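Local coordinates for Cgl0159-like domain-containing protein (Corynebacterium glutamicum, PDB 3FOK) that is of unknown function but belongs to the TIM-barrel clan, its parallel strands closing into a barrel with helices around it, at residues S10-A13 with L14-R18; A253-A256 with S257-H260. One frame throughout, in Å; residues are numbered along the deposited sequence.

Contact 1: S10-A13 with L14-R18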
loop_
_atom_site.group_PDB
_atom_site.type_symbol
_atom_site.label_atom_id
_atom_site.label_comp_id
_atom_site.label_asym_id
_atom_site.label_seq_id
_atom_site.Cartn_x
_atom_site.Cartn_y
_atom_site.Cartn_z
ATOM N N SER A 10 -31.466 32.842 4.342
ATOM C CA SER A 10 -31.189 31.434 4.591
ATOM C C SER A 10 -29.718 31.140 4.324
ATOM O O SER A 10 -29.115 30.309 5.001
ATOM C CB SER A 10 -32.075 30.551 3.716
ATOM O OG SER A 10 -33.390 30.504 4.238
ATOM N N PHE A 11 -29.137 31.833 3.346
ATOM C CA PHE A 11 -27.727 31.647 3.036
ATOM C C PHE A 11 -26.859 32.197 4.155
ATOM O O PHE A 11 -25.797 31.652 4.450
ATOM C CB PHE A 11 -27.361 32.316 1.711
ATOM C CG PHE A 11 -27.665 31.471 0.509
ATOM C CD1 PHE A 11 -27.360 30.115 0.510
ATOM C CD2 PHE A 11 -28.239 32.025 -0.629
ATOM C CE1 PHE A 11 -27.620 29.320 -0.599
ATOM C CE2 PHE A 11 -28.505 31.236 -1.752
ATOM C CZ PHE A 11 -28.193 29.877 -1.733
ATOM N N GLU A 12 -27.307 33.279 4.780
ATOM C CA GLU A 12 -26.542 33.851 5.876
ATOM C C GLU A 12 -26.523 32.835 7.013
ATOM O O GLU A 12 -25.511 32.662 7.684
ATOM C CB GLU A 12 -27.167 35.163 6.363
ATOM C CG GLU A 12 -26.373 35.812 7.480
ATOM C CD GLU A 12 -24.952 36.143 7.054
ATOM O OE1 GLU A 12 -24.071 36.258 7.935
ATOM O OE2 GLU A 12 -24.716 36.301 5.835
ATOM N N ALA A 13 -27.649 32.160 7.215
ATOM C CA ALA A 13 -27.766 31.155 8.262
ATOM C C ALA A 13 -26.893 29.939 7.952
ATOM O O ALA A 13 -26.252 29.390 8.849
ATOM C CB ALA A 13 -29.223 30.731 8.416
ATOM N N LEU A 14 -26.873 29.519 6.686
ATOM C CA LEU A 14 -26.068 28.372 6.256
ATOM C C LEU A 14 -24.589 28.640 6.490
ATOM O O LEU A 14 -23.909 27.854 7.141
ATOM C CB LEU A 14 -26.312 28.076 4.769
ATOM C CG LEU A 14 -25.370 27.129 4.005
ATOM C CD1 LEU A 14 -25.355 25.741 4.628
ATOM C CD2 LEU A 14 -25.828 27.042 2.557
ATOM N N ARG A 15 -24.094 29.748 5.949
ATOM C CA ARG A 15 -22.692 30.117 6.126
ATOM C C ARG A 15 -22.408 30.224 7.609
ATOM O O ARG A 15 -21.429 29.681 8.121
ATOM C CB ARG A 15 -22.390 31.479 5.494
ATOM C CG ARG A 15 -22.280 31.510 3.987
ATOM C CD ARG A 15 -21.658 32.834 3.553
ATOM N NE ARG A 15 -22.491 33.982 3.894
ATOM C CZ ARG A 15 -23.403 34.509 3.085
ATOM N NH1 ARG A 15 -23.602 33.992 1.881
ATOM N NH2 ARG A 15 -24.119 35.553 3.478
ATOM N N ARG A 16 -23.284 30.950 8.289
ATOM C CA ARG A 16 -23.161 31.180 9.714
ATOM C C ARG A 16 -23.247 29.880 10.501
ATOM O O ARG A 16 -22.703 29.773 11.593
ATOM C CB ARG A 16 -24.249 32.150 10.162
ATOM C CG ARG A 16 -24.078 32.678 11.559
ATOM C CD ARG A 16 -25.020 33.843 11.815
ATOM N NE ARG A 16 -24.694 35.011 10.997
ATOM C CZ ARG A 16 -25.085 36.247 11.292
ATOM N NH1 ARG A 16 -25.814 36.471 12.381
ATOM N NH2 ARG A 16 -24.743 37.263 10.508
HETATM N N MSE A 17 -23.918 28.881 9.940
HETATM C CA MSE A 17 -24.043 27.605 10.631
HETATM C C MSE A 17 -22.730 26.834 10.555
HETATM O O MSE A 17 -22.187 26.420 11.580
HETATM C CB MSE A 17 -25.163 26.759 10.026
HETATM C CG MSE A 17 -25.489 25.534 10.862
HETATM SE SE MSE A 17 -26.619 24.234 9.981
HETATM C CE MSE A 17 -28.297 25.206 10.012
ATOM N N ARG A 18 -22.228 26.647 9.337
ATOM C CA ARG A 18 -20.977 25.932 9.115
ATOM C C ARG A 18 -19.854 26.497 9.977
ATOM O O ARG A 18 -18.990 25.760 10.459
ATOM C CB ARG A 18 -20.565 26.030 7.647
ATOM C CG ARG A 18 -21.347 25.145 6.691
ATOM C CD ARG A 18 -20.928 25.428 5.253
ATOM N NE ARG A 18 -21.107 24.269 4.388
ATOM C CZ ARG A 18 -20.387 23.154 4.474
ATOM N NH1 ARG A 18 -19.432 23.047 5.391
ATOM N NH2 ARG A 18 -20.620 22.147 3.641
HETATM O O HOH W 1 -21.776 35.863 6.409
#
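The carboxylate of E12 divides its two oxygens between two guanidinium groups, each turned steeply against it. The side chains of R15 and E12 cross at about a right angle, their flat groups inclined at 65°, and R15 NH2 reaches E12 OE2 nearly along the C-O axis at 2.5 Å. One face of the R15 guanidinium rests over the helix backbone, with F11 O above its centre. R16 presents its edge: NH2 meets E12 OE1 on the anti side at 2.8 Å, tilted out of the carboxylate plane, the two planes perpendicular, while R16 NE adds a weak bond to the same oxygen. With CG anti to the backbone N (chi1 -178°) and a bend at chi2, the E12 chain turns along the helix to set its carboxylate between the i+3 and i+4 arginines. A water donates to E12 OE1 and accepts from R15 NE, closing the network. Two positive neighbours would be expected to keep E12 ionised. On another side of the helix the F11 ring takes L14 CD2 at its edge, near the ring plane, 4.0 Å from F11 CD1. Beneath run i to i+4 backbone bonds, among them R15 N to F11 O at 3.0 Å. All this lies on helix 8-20, ahead of the first barrel strand. F11 meets Y70 of helix 69-81 edge-to-face, and R15 NH1 bonds Y70 OH; L14 packs on helix 92-100, where D97 pairs with R18, and M17 touches helix 23-30. L14, R15, R16 and R18 also reach a second subunit, placing the helix at an interface.

Contact 2: A253-A256 with S257-H260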
loop_
_atom_site.group_PDB
_atom_site.type_symbol
_atom_site.label_atom_id
_atom_site.label_comp_id
_atom_site.label_asym_id
_atom_site.label_seq_id
_atom_site.Cartn_x
_atom_site.Cartn_y
_atom_site.Cartn_z
ATOM N N ALA A 253 -35.036 16.947 -29.302
ATOM C CA ALA A 253 -34.537 15.656 -29.755
ATOM C C ALA A 253 -33.994 14.873 -28.564
ATOM O O ALA A 253 -34.171 13.655 -28.477
ATOM C CB ALA A 253 -33.441 15.854 -30.795
ATOM N N THR A 254 -33.337 15.582 -27.649
ATOM C CA THR A 254 -32.770 14.960 -26.457
ATOM C C THR A 254 -33.865 14.315 -25.611
ATOM O O THR A 254 -33.768 13.142 -25.247
ATOM C CB THR A 254 -32.010 15.994 -25.593
ATOM O OG1 THR A 254 -30.926 16.547 -26.349
ATOM C CG2 THR A 254 -31.460 15.341 -24.338
ATOM N N PHE A 255 -34.904 15.085 -25.299
ATOM C CA PHE A 255 -36.015 14.579 -24.499
ATOM C C PHE A 255 -36.682 13.378 -25.167
ATOM O O PHE A 255 -37.134 12.452 -24.492
ATOM C CB PHE A 255 -37.053 15.681 -24.272
ATOM C CG PHE A 255 -36.670 16.669 -23.209
ATOM C CD1 PHE A 255 -36.547 16.269 -21.883
ATOM C CD2 PHE A 255 -36.432 18.001 -23.531
ATOM C CE1 PHE A 255 -36.192 17.181 -20.890
ATOM C CE2 PHE A 255 -36.076 18.923 -22.545
ATOM C CZ PHE A 255 -35.956 18.512 -21.222
ATOM N N ALA A 256 -36.734 13.395 -26.495
ATOM C CA ALA A 256 -37.350 12.311 -27.249
ATOM C C ALA A 256 -36.571 11.008 -27.107
ATOM O O ALA A 256 -37.165 9.938 -26.976
ATOM C CB ALA A 256 -37.460 12.697 -28.722
ATOM N N SER A 257 -35.245 11.093 -27.138
ATOM C CA SER A 257 -34.418 9.899 -27.008
ATOM C C SER A 257 -34.580 9.287 -25.618
ATOM O O SER A 257 -34.564 8.065 -25.467
ATOM C CB SER A 257 -32.949 10.236 -27.266
ATOM O OG SER A 257 -32.471 11.194 -26.341
ATOM N N TRP A 258 -34.736 10.139 -24.608
ATOM C CA TRP A 258 -34.922 9.669 -23.240
ATOM C C TRP A 258 -36.259 8.950 -23.148
ATOM O O TRP A 258 -36.355 7.853 -22.595
ATOM C CB TRP A 258 -34.926 10.844 -22.256
ATOM C CG TRP A 258 -33.636 11.597 -22.159
ATOM C CD1 TRP A 258 -32.467 11.315 -22.803
ATOM C CD2 TRP A 258 -33.385 12.760 -21.361
ATOM N NE1 TRP A 258 -31.503 12.231 -22.457
ATOM C CE2 TRP A 258 -32.040 13.129 -21.573
ATOM C CE3 TRP A 258 -34.167 13.525 -20.486
ATOM C CZ2 TRP A 258 -31.457 14.231 -20.941
ATOM C CZ3 TRP A 258 -33.584 14.626 -19.856
ATOM C CH2 TRP A 258 -32.243 14.965 -20.088
ATOM N N GLU A 259 -37.290 9.585 -23.694
ATOM C CA GLU A 259 -38.634 9.032 -23.683
ATOM C C GLU A 259 -38.654 7.621 -24.265
ATOM O O GLU A 259 -39.318 6.733 -23.730
ATOM C CB GLU A 259 -39.578 9.948 -24.469
ATOM C CG GLU A 259 -41.032 9.509 -24.467
ATOM C CD GLU A 259 -41.952 10.551 -25.083
ATOM O OE1 GLU A 259 -41.675 10.998 -26.217
ATOM O OE2 GLU A 259 -42.955 10.919 -24.433
ATOM N N HIS A 260 -37.924 7.410 -25.356
ATOM C CA HIS A 260 -37.870 6.089 -25.973
ATOM C C HIS A 260 -37.135 5.086 -25.093
ATOM O O HIS A 260 -37.653 4.013 -24.791
ATOM C CB HIS A 260 -37.171 6.135 -27.330
ATOM C CG HIS A 260 -36.814 4.779 -27.858
ATOM N ND1 HIS A 260 -37.767 3.844 -28.208
ATOM C CD2 HIS A 260 -35.616 4.173 -28.021
ATOM C CE1 HIS A 260 -37.169 2.720 -28.559
ATOM N NE2 HIS A 260 -35.864 2.892 -28.454
#
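T254 and W258, one turn apart, lie side by side and point the same way. T254 CG2 stands anti to the backbone N, with OG1 beside it at chi1 -61°; this sends the methyl over one face of the indole, toward its rim, 3.6 Å from W258 CZ2. W258 has CG anti to its own carbonyl carbon (chi1 -65°), which lays the ring back along the helix beneath that methyl, and T254 O lies over the same face. F255 comes in on the same side of the indole, beside its CE3-CZ3 bond: F255 CE1 is 3.8 Å from W258 CZ3, the six-membered rings meeting obliquely with planes at 74° and centroids 5.3 Å apart. S257 OG sits between its backbone N and carbonyl carbon and turns back to donate to T254 O at 2.6 Å. That carbonyl also receives W258 N, in the carbonyl plane, at 3.2 Å. W258 packs on L270 and V272 of strand 267-272, and F255 on T290 and L294 of helix 284-295. The chemistry is divided: the two aromatic side chains join the helix to strand and neighbouring helix, the T254 methyl packs on the indole, and the serine hydroxyl spends its proton inside the helix, giving one carbonyl two donors.

How the contacts relate
Both contacts are single-helix arrangements: contact 1, on helix 8-20, comes near the N-terminus, and contact 2, on helix 252-261, late in the chain. Their centres are 39 Å apart and their nearest atoms about 24 Å, so neither touches the other. Contact 2 belongs to the helical layer of the barrel, between strands 240-243 and 267-272, and no other chain of the assembly reaches it. Contact 1 precedes strand 44-48, the first of the barrel, and lies farther out, against helices 69-81 and 92-100 and a second subunit, consistent with a part in assembly. Strand 267-272 pairs with strand 44-48 to close the barrel, and contact 2 lies just before that closing strand.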